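Local coordinates for VgrG protein (Vibrio cholerae, PDB 4DTH) that binds ATP and magnesium through the actin cross-linking domain of a VgrG toxin and probably uses them to join G-actin monomers covalently, at residues Arg280-Pro283 and Ser284-Val287; Val318-Tyr321 and Phe322-Gly325. All coordinates share one frame; numbering follows the deposited sequence. Where two conformers were deposited one is given.

Contact 1 of 2, residues Arg280-Pro283 and Ser284-Val287; sequences RTKP and SKIV. With ATP (adenosine-5'-triphosphate), chain B.
Lys282 and Lys285 are joined through the backbone, N of Lys285 giving a hydrogen bond to O of Lys282 at 3.1 Å. One residue on, N of Ile286 reaches O of Pro283 at 3.2 Å. Both bonds span three residues, as in a helical turn, and Pro283 suits its first winding because its ring holds phi near the helical value and it has no N-H to satisfy. A water donates to O of Lys282 at 2.7 Å and weakly accepts from N of Ile286. Among the side chains, the aliphatic part of Lys282 runs past Ser284, its CD 3.3 Å from OG. CG2 of Ile286 sits 3.3 Å from O of Pro283. The ligand is met by Arg280, whose chain bends at chi2 (-76°) and chi3 (-60°) to bring its guanidinium to the triphosphate. The modelled NH2 of Arg280 lies 2.3 Å from O1A of ATP, too close for the exact geometry of a bond to be trusted, while O2G lies over one face; the positive charge suits this anionic partner, and O of His331 holds NH1. Thr281, bonded through OG1 to N of Leu349 and O of Ile333, ties the loop to strand 343-352, whereas Pro283 and Ile286 pack on helix 221-245 and Val287 meets helix 292-307.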
ATOM      1  N   ARG A 280      -6.378   1.034   2.689  1.00 18.72           N
ATOM      2  CA  ARG A 280      -6.007   0.145   1.590  1.00 18.58           C
ATOM      3  C   ARG A 280      -7.003  -0.979   1.389  1.00 22.41           C
ATOM      4  O   ARG A 280      -6.793  -1.824   0.518  1.00 22.40           O
ATOM      5  CB  ARG A 280      -4.591  -0.444   1.812  1.00 19.42           C
ATOM      6  CG  ARG A 280      -3.460   0.573   1.682  1.00 24.47           C
ATOM      7  CD  ARG A 280      -3.117   0.974   0.249  1.00 29.31           C
ATOM      8  NE  ARG A 280      -2.702  -0.162  -0.579  1.00 37.01           N
ATOM      9  CZ  ARG A 280      -3.455  -0.705  -1.530  1.00 50.81           C
ATOM     10  NH1 ARG A 280      -4.667  -0.228  -1.782  1.00 40.11           N
ATOM     11  NH2 ARG A 280      -3.001  -1.724  -2.240  1.00 40.16           N
ATOM     12  N   THR A 281      -8.070  -1.015   2.197  1.00 18.15           N
ATOM     13  CA  THR A 281      -9.065  -2.082   2.105  1.00 18.55           C
ATOM     14  C   THR A 281     -10.376  -1.472   1.669  1.00 22.92           C
ATOM     15  O   THR A 281     -10.735  -0.377   2.115  1.00 21.90           O
ATOM     16  CB  THR A 281      -9.161  -2.841   3.447  1.00 22.10           C
ATOM     17  OG1 THR A 281      -7.878  -3.373   3.779  1.00 20.97           O
ATOM     18  CG2 THR A 281     -10.203  -3.988   3.430  1.00 23.83           C
ATOM     19  N   LYS A 282     -11.091  -2.189   0.788  1.00 20.13           N
ATOM     20  CA  LYS A 282     -12.406  -1.795   0.281  1.00 20.24           C
ATOM     21  C   LYS A 282     -13.348  -1.503   1.465  1.00 23.56           C
ATOM     22  O   LYS A 282     -13.587  -2.400   2.280  1.00 23.09           O
ATOM     23  CB  LYS A 282     -12.970  -2.921  -0.612  1.00 22.83           C
ATOM     24  CG  LYS A 282     -14.347  -2.654  -1.230  1.00 26.97           C
ATOM     25  CD  LYS A 282     -14.883  -3.897  -1.982  1.00 32.21           C
ATOM     26  CE  LYS A 282     -14.156  -4.191  -3.283  1.00 38.63           C
ATOM     27  NZ  LYS A 282     -14.761  -5.343  -3.999  1.00 49.27           N
ATOM     28  N   PRO A 283     -13.851  -0.248   1.596  1.00 19.89           N
ATOM     29  CA  PRO A 283     -14.712   0.090   2.739  1.00 19.54           C
ATOM     30  C   PRO A 283     -15.908  -0.835   2.966  1.00 24.48           C
ATOM     31  O   PRO A 283     -16.187  -1.185   4.112  1.00 23.96           O
ATOM     32  CB  PRO A 283     -15.143   1.531   2.429  1.00 20.95           C
ATOM     33  CG  PRO A 283     -13.986   2.085   1.695  1.00 24.72           C
ATOM     34  CD  PRO A 283     -13.589   0.950   0.769  1.00 20.58           C
ATOM     35  N   SER A 284     -16.578  -1.272   1.881  1.00 23.01           N
ATOM     36  CA  SER A 284     -17.764  -2.133   1.988  1.00 23.36           C
ATOM     37  C   SER A 284     -17.520  -3.485   2.691  1.00 27.37           C
ATOM     38  O   SER A 284     -18.475  -4.061   3.213  1.00 27.93           O
ATOM     39  CB  SER A 284     -18.422  -2.321   0.624  1.00 26.22           C
ATOM     40  OG  SER A 284     -17.615  -3.111  -0.227  1.00 31.41           O
ATOM     41  N   LYS A 285     -16.252  -3.951   2.770  1.00 24.42           N
ATOM     42  CA  LYS A 285     -15.911  -5.215   3.447  1.00 23.92           C
ATOM     43  C   LYS A 285     -16.229  -5.174   4.947  1.00 27.38           C
ATOM     44  O   LYS A 285     -16.640  -6.196   5.507  1.00 26.76           O
ATOM     45  CB  LYS A 285     -14.433  -5.585   3.237  1.00 26.46           C
ATOM     46  CG  LYS A 285     -14.047  -5.983   1.796  1.00 38.80           C
ATOM     47  CD  LYS A 285     -14.556  -7.365   1.344  1.00 49.02           C
ATOM     48  CE  LYS A 285     -13.824  -8.535   1.964  1.00 58.75           C
ATOM     49  NZ  LYS A 285     -14.337  -9.833   1.456  1.00 67.30           N
ATOM     50  N   ILE A 286     -16.057  -4.002   5.593  1.00 23.75           N
ATOM     51  CA  ILE A 286     -16.302  -3.851   7.035  1.00 23.56           C
ATOM     52  C   ILE A 286     -17.731  -4.178   7.495  1.00 29.49           C
ATOM     53  O   ILE A 286     -17.905  -4.624   8.629  1.00 28.07           O
ATOM     54  CB  ILE A 286     -15.721  -2.540   7.627  1.00 25.65           C
ATOM     55  CG1 ILE A 286     -15.361  -2.722   9.132  1.00 25.40           C
ATOM     56  CG2 ILE A 286     -16.665  -1.350   7.384  1.00 25.51           C
ATOM     57  CD1 ILE A 286     -14.635  -1.581   9.795  1.00 26.00           C
ATOM     58  N   VAL A 287     -18.735  -3.979   6.611  1.00 29.37           N
ATOM     59  CA  VAL A 287     -20.155  -4.271   6.873  1.00 31.65           C
ATOM     60  C   VAL A 287     -20.354  -5.738   7.302  1.00 35.66           C
ATOM     61  O   VAL A 287     -21.222  -6.024   8.130  1.00 34.88           O
ATOM     62  CB  VAL A 287     -21.022  -3.822   5.653  1.00 37.43           C
ATOM     63  CG1 VAL A 287     -22.202  -4.747   5.374  1.00 38.21           C
ATOM     64  CG2 VAL A 287     -21.493  -2.391   5.832  1.00 37.73           C
TER
HETATM   65  PG  ATP B 401      -1.153   0.637  -4.621  0.50 92.25           P
HETATM   66  O1G ATP B 401      -1.022   1.587  -3.474  0.50 93.34           O
HETATM   67  O2G ATP B 401      -2.589   0.250  -4.839  0.50 92.91           O
HETATM   68  O3G ATP B 401      -0.617   1.212  -5.901  0.50 92.76           O
HETATM   69  PB  ATP B 401      -0.018  -2.003  -4.831  0.50 85.57           P
HETATM   70  O1B ATP B 401      -1.245  -2.572  -5.425  0.50 86.37           O
HETATM   71  O2B ATP B 401       1.017  -1.851  -5.920  0.50 86.26           O
HETATM   72  O3B ATP B 401      -0.313  -0.670  -4.232  0.50 89.32           O
HETATM   73  PA  ATP B 401      -0.132  -3.759  -2.614  0.60 72.32           P
HETATM   74  O1A ATP B 401      -1.591  -3.536  -2.692  0.60 72.73           O
HETATM   75  O2A ATP B 401       0.122  -5.250  -2.853  0.60 73.13           O
HETATM   76  O3A ATP B 401       0.543  -2.971  -3.683  0.60 79.31           O
HETATM   77  O5' ATP B 401       0.383  -3.300  -1.165  1.00 62.23           O
HETATM   78  C5' ATP B 401       1.723  -3.689  -0.820  1.00 49.47           C
HETATM   79  C4' ATP B 401       2.069  -3.348   0.605  1.00 37.98           C
HETATM   80  O4' ATP B 401       1.100  -3.948   1.512  1.00 33.12           O
HETATM   81  C3' ATP B 401       3.427  -3.891   1.050  1.00 31.22           C
HETATM   82  O3' ATP B 401       4.085  -3.025   1.972  1.00 26.13           O
HETATM   83  C2' ATP B 401       3.040  -5.215   1.695  1.00 30.31           C
HETATM   84  O2' ATP B 401       4.042  -5.765   2.534  1.00 30.31           O
HETATM   85  C1' ATP B 401       1.797  -4.769   2.438  1.00 30.37           C
HETATM   86  N9  ATP B 401       0.908  -5.830   2.919  1.00 27.29           N
HETATM   87  C8  ATP B 401       0.288  -6.794   2.171  1.00 27.41           C
HETATM   88  N7  ATP B 401      -0.461  -7.605   2.878  1.00 26.83           N
HETATM   89  C5  ATP B 401      -0.321  -7.146   4.180  1.00 24.86           C
HETATM   90  C6  ATP B 401      -0.871  -7.564   5.409  1.00 25.60           C
HETATM   91  N6  ATP B 401      -1.716  -8.595   5.539  1.00 25.24           N
HETATM   92  N1  ATP B 401      -0.533  -6.866   6.517  1.00 25.54           N
HETATM   93  C2  ATP B 401       0.295  -5.824   6.399  1.00 23.81           C
HETATM   94  N3  ATP B 401       0.870  -5.336   5.303  1.00 23.91           N
HETATM   95  C4  ATP B 401       0.526  -6.046   4.214  1.00 25.76           C
HETATM   96  O   HOH W   1     -13.362  -2.157   5.005  1.00 24.85           O

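Contact 2 of 2, residues Val318-Tyr321 and Phe322-Gly325; sequences VFQY and FQDG
Tyr321 turns the edge of its ring to the face of Phe322, a T-shaped pair with centroids 5.0 Å apart and planes at 74°. CD2 of Tyr321 lies over the centre of the Phe322 ring. Val318 lies alongside Phe322, pointing the same way, its CG1 3.9 Å from CE2; chi1 of 167° sets this branch anti to the backbone N. Apolar side chains suit this packed flank, where Phe322 stacks with Tyr235 of helix 221-245, and Phe319 is buried against helix 292-307. The hydroxyl of Tyr321 is satisfied by O of Glu327. Beneath the side chains run the bonds of an alpha-helix, such as N of Phe322 to O of Val318 at 3.2 Å, and the last turn closes in a Schellman motif: N of Gly326 pairs with O of Tyr321 and N of Gly325 weakly with O of Phe322. Gly325 is the C-prime residue, its positive phi of 87° being easy for glycine. The other flank is looser and polar. Towards solvent, NE2 of Gln320 stays 3.5 Å from OD2 of Asp324, while N of Asp324 still bonds O of Gln320 at 3.0 Å. Gln323 adopts two conformers, so the approach of its amide to Phe319 in one of them is doubtful.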
ATOM      1  N   VAL A 318     -20.989   9.682  -3.549  1.00 18.96           N
ATOM      2  CA  VAL A 318     -19.981   9.108  -2.645  1.00 18.60           C
ATOM      3  C   VAL A 318     -20.607   7.887  -1.945  1.00 23.03           C
ATOM      4  O   VAL A 318     -19.985   6.826  -1.908  1.00 21.75           O
ATOM      5  CB  VAL A 318     -19.419  10.153  -1.628  1.00 21.42           C
ATOM      6  CG1 VAL A 318     -18.615   9.473  -0.512  1.00 21.12           C
ATOM      7  CG2 VAL A 318     -18.558  11.207  -2.337  1.00 20.68           C
ATOM      8  N   PHE A 319     -21.840   8.040  -1.421  1.00 21.58           N
ATOM      9  CA  PHE A 319     -22.538   6.941  -0.749  1.00 22.37           C
ATOM     10  C   PHE A 319     -22.674   5.721  -1.668  1.00 26.90           C
ATOM     11  O   PHE A 319     -22.229   4.643  -1.278  1.00 25.69           O
ATOM     12  CB  PHE A 319     -23.899   7.396  -0.179  1.00 24.69           C
ATOM     13  CG  PHE A 319     -24.569   6.338   0.670  1.00 26.82           C
ATOM     14  CD1 PHE A 319     -25.384   5.371   0.091  1.00 31.70           C
ATOM     15  CD2 PHE A 319     -24.354   6.287   2.046  1.00 28.35           C
ATOM     16  CE1 PHE A 319     -25.973   4.369   0.873  1.00 32.67           C
ATOM     17  CE2 PHE A 319     -24.954   5.290   2.828  1.00 31.60           C
ATOM     18  CZ  PHE A 319     -25.761   4.341   2.234  1.00 30.78           C
ATOM     19  N   GLN A 320     -23.212   5.893  -2.898  1.00 24.48           N
ATOM     20  CA  GLN A 320     -23.388   4.805  -3.875  1.00 25.01           C
ATOM     21  C   GLN A 320     -22.055   4.181  -4.286  1.00 28.67           C
ATOM     22  O   GLN A 320     -21.955   2.956  -4.385  1.00 28.98           O
ATOM     23  CB  GLN A 320     -24.152   5.294  -5.126  1.00 27.29           C
ATOM     24  CG  GLN A 320     -24.629   4.145  -6.042  1.00 54.01           C
ATOM     25  CD  GLN A 320     -24.987   4.545  -7.463  1.00 81.48           C
ATOM     26  OE1 GLN A 320     -24.746   5.670  -7.917  1.00 78.20           O
ATOM     27  NE2 GLN A 320     -25.541   3.604  -8.216  1.00 77.86           N
ATOM     28  N   TYR A 321     -21.031   5.025  -4.529  1.00 23.01           N
ATOM     29  CA  TYR A 321     -19.713   4.571  -4.919  1.00 21.80           C
ATOM     30  C   TYR A 321     -19.188   3.521  -3.931  1.00 25.95           C
ATOM     31  O   TYR A 321     -18.793   2.436  -4.349  1.00 26.02           O
ATOM     32  CB  TYR A 321     -18.739   5.759  -5.014  1.00 21.70           C
ATOM     33  CG  TYR A 321     -17.326   5.337  -5.338  1.00 21.07           C
ATOM     34  CD1 TYR A 321     -16.960   4.994  -6.637  1.00 22.33           C
ATOM     35  CD2 TYR A 321     -16.349   5.280  -4.344  1.00 20.93           C
ATOM     36  CE1 TYR A 321     -15.659   4.594  -6.940  1.00 22.46           C
ATOM     37  CE2 TYR A 321     -15.047   4.881  -4.634  1.00 21.73           C
ATOM     38  CZ  TYR A 321     -14.706   4.542  -5.935  1.00 25.48           C
ATOM     39  OH  TYR A 321     -13.429   4.161  -6.227  1.00 23.81           O
ATOM     40  N   PHE A 322     -19.199   3.849  -2.635  1.00 22.41           N
ATOM     41  CA  PHE A 322     -18.704   2.929  -1.619  1.00 22.44           C
ATOM     42  C   PHE A 322     -19.606   1.722  -1.380  1.00 31.42           C
ATOM     43  O   PHE A 322     -19.103   0.656  -1.028  1.00 29.87           O
ATOM     44  CB  PHE A 322     -18.350   3.670  -0.328  1.00 22.06           C
ATOM     45  CG  PHE A 322     -17.087   4.491  -0.467  1.00 21.26           C
ATOM     46  CD1 PHE A 322     -15.886   3.893  -0.841  1.00 22.41           C
ATOM     47  CD2 PHE A 322     -17.101   5.862  -0.231  1.00 21.65           C
ATOM     48  CE1 PHE A 322     -14.716   4.651  -0.986  1.00 22.68           C
ATOM     49  CE2 PHE A 322     -15.932   6.622  -0.376  1.00 23.11           C
ATOM     50  CZ  PHE A 322     -14.746   6.008  -0.744  1.00 21.13           C
ATOM     51  N   GLN A 323     -20.921   1.895  -1.574  0.50 30.38           N
ATOM     52  CA  GLN A 323     -21.927   0.846  -1.405  0.50 30.84           C
ATOM     53  C   GLN A 323     -21.756  -0.274  -2.457  0.50 36.49           C
ATOM     54  O   GLN A 323     -21.864  -1.448  -2.103  0.50 36.73           O
ATOM     55  CB  GLN A 323     -23.331   1.478  -1.445  0.50 32.08           C
ATOM     56  CG  GLN A 323     -24.489   0.517  -1.678  0.50 37.34           C
ATOM     57  CD  GLN A 323     -25.764   1.302  -1.831  0.50 48.84           C
ATOM     58  OE1 GLN A 323     -26.120   1.750  -2.925  0.50 37.18           O
ATOM     59  NE2 GLN A 323     -26.451   1.527  -0.718  0.50 44.24           N
ATOM     60  N   ASP A 324     -21.442   0.088  -3.729  1.00 33.76           N
ATOM     61  CA  ASP A 324     -21.235  -0.842  -4.833  1.00 34.31           C
ATOM     62  C   ASP A 324     -19.826  -1.453  -4.826  1.00 37.69           C
ATOM     63  O   ASP A 324     -19.427  -2.097  -5.794  1.00 39.43           O
ATOM     64  CB  ASP A 324     -21.592  -0.158  -6.167  1.00 36.24           C
ATOM     65  CG  ASP A 324     -23.038   0.317  -6.272  1.00 46.09           C
ATOM     66  OD1 ASP A 324     -23.836   0.025  -5.341  1.00 46.39           O
ATOM     67  OD2 ASP A 324     -23.364   0.998  -7.264  1.00 52.27           O
ATOM     68  N   GLY A 325     -19.089  -1.240  -3.733  1.00 32.31           N
ATOM     69  CA  GLY A 325     -17.746  -1.775  -3.537  1.00 30.45           C
ATOM     70  C   GLY A 325     -16.613  -0.930  -4.084  1.00 31.02           C
ATOM     71  O   GLY A 325     -15.553  -1.460  -4.410  1.00 30.66           O
TER

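From the N terminus the chain first leaves strand 277-279 and winds through contact 1, a short turn in the loop leading to helix 292-307. After that helix it enters helix 312-323, whose C-terminal end forms contact 2. The two are in series, neither nested nor crossed, and each closes within a single run of eight residues. In space their centres are about 11 Å apart and they touch: CG of Pro283 packs 3.6 Å from CD1 of Phe322, and CE of Lys282 lies 3.3 Å from O of Gly325. Both also lean on helix 221-245, so that helix is packed by both the loop that carries the ATP-contacting Arg280 and the end of helix 312-323.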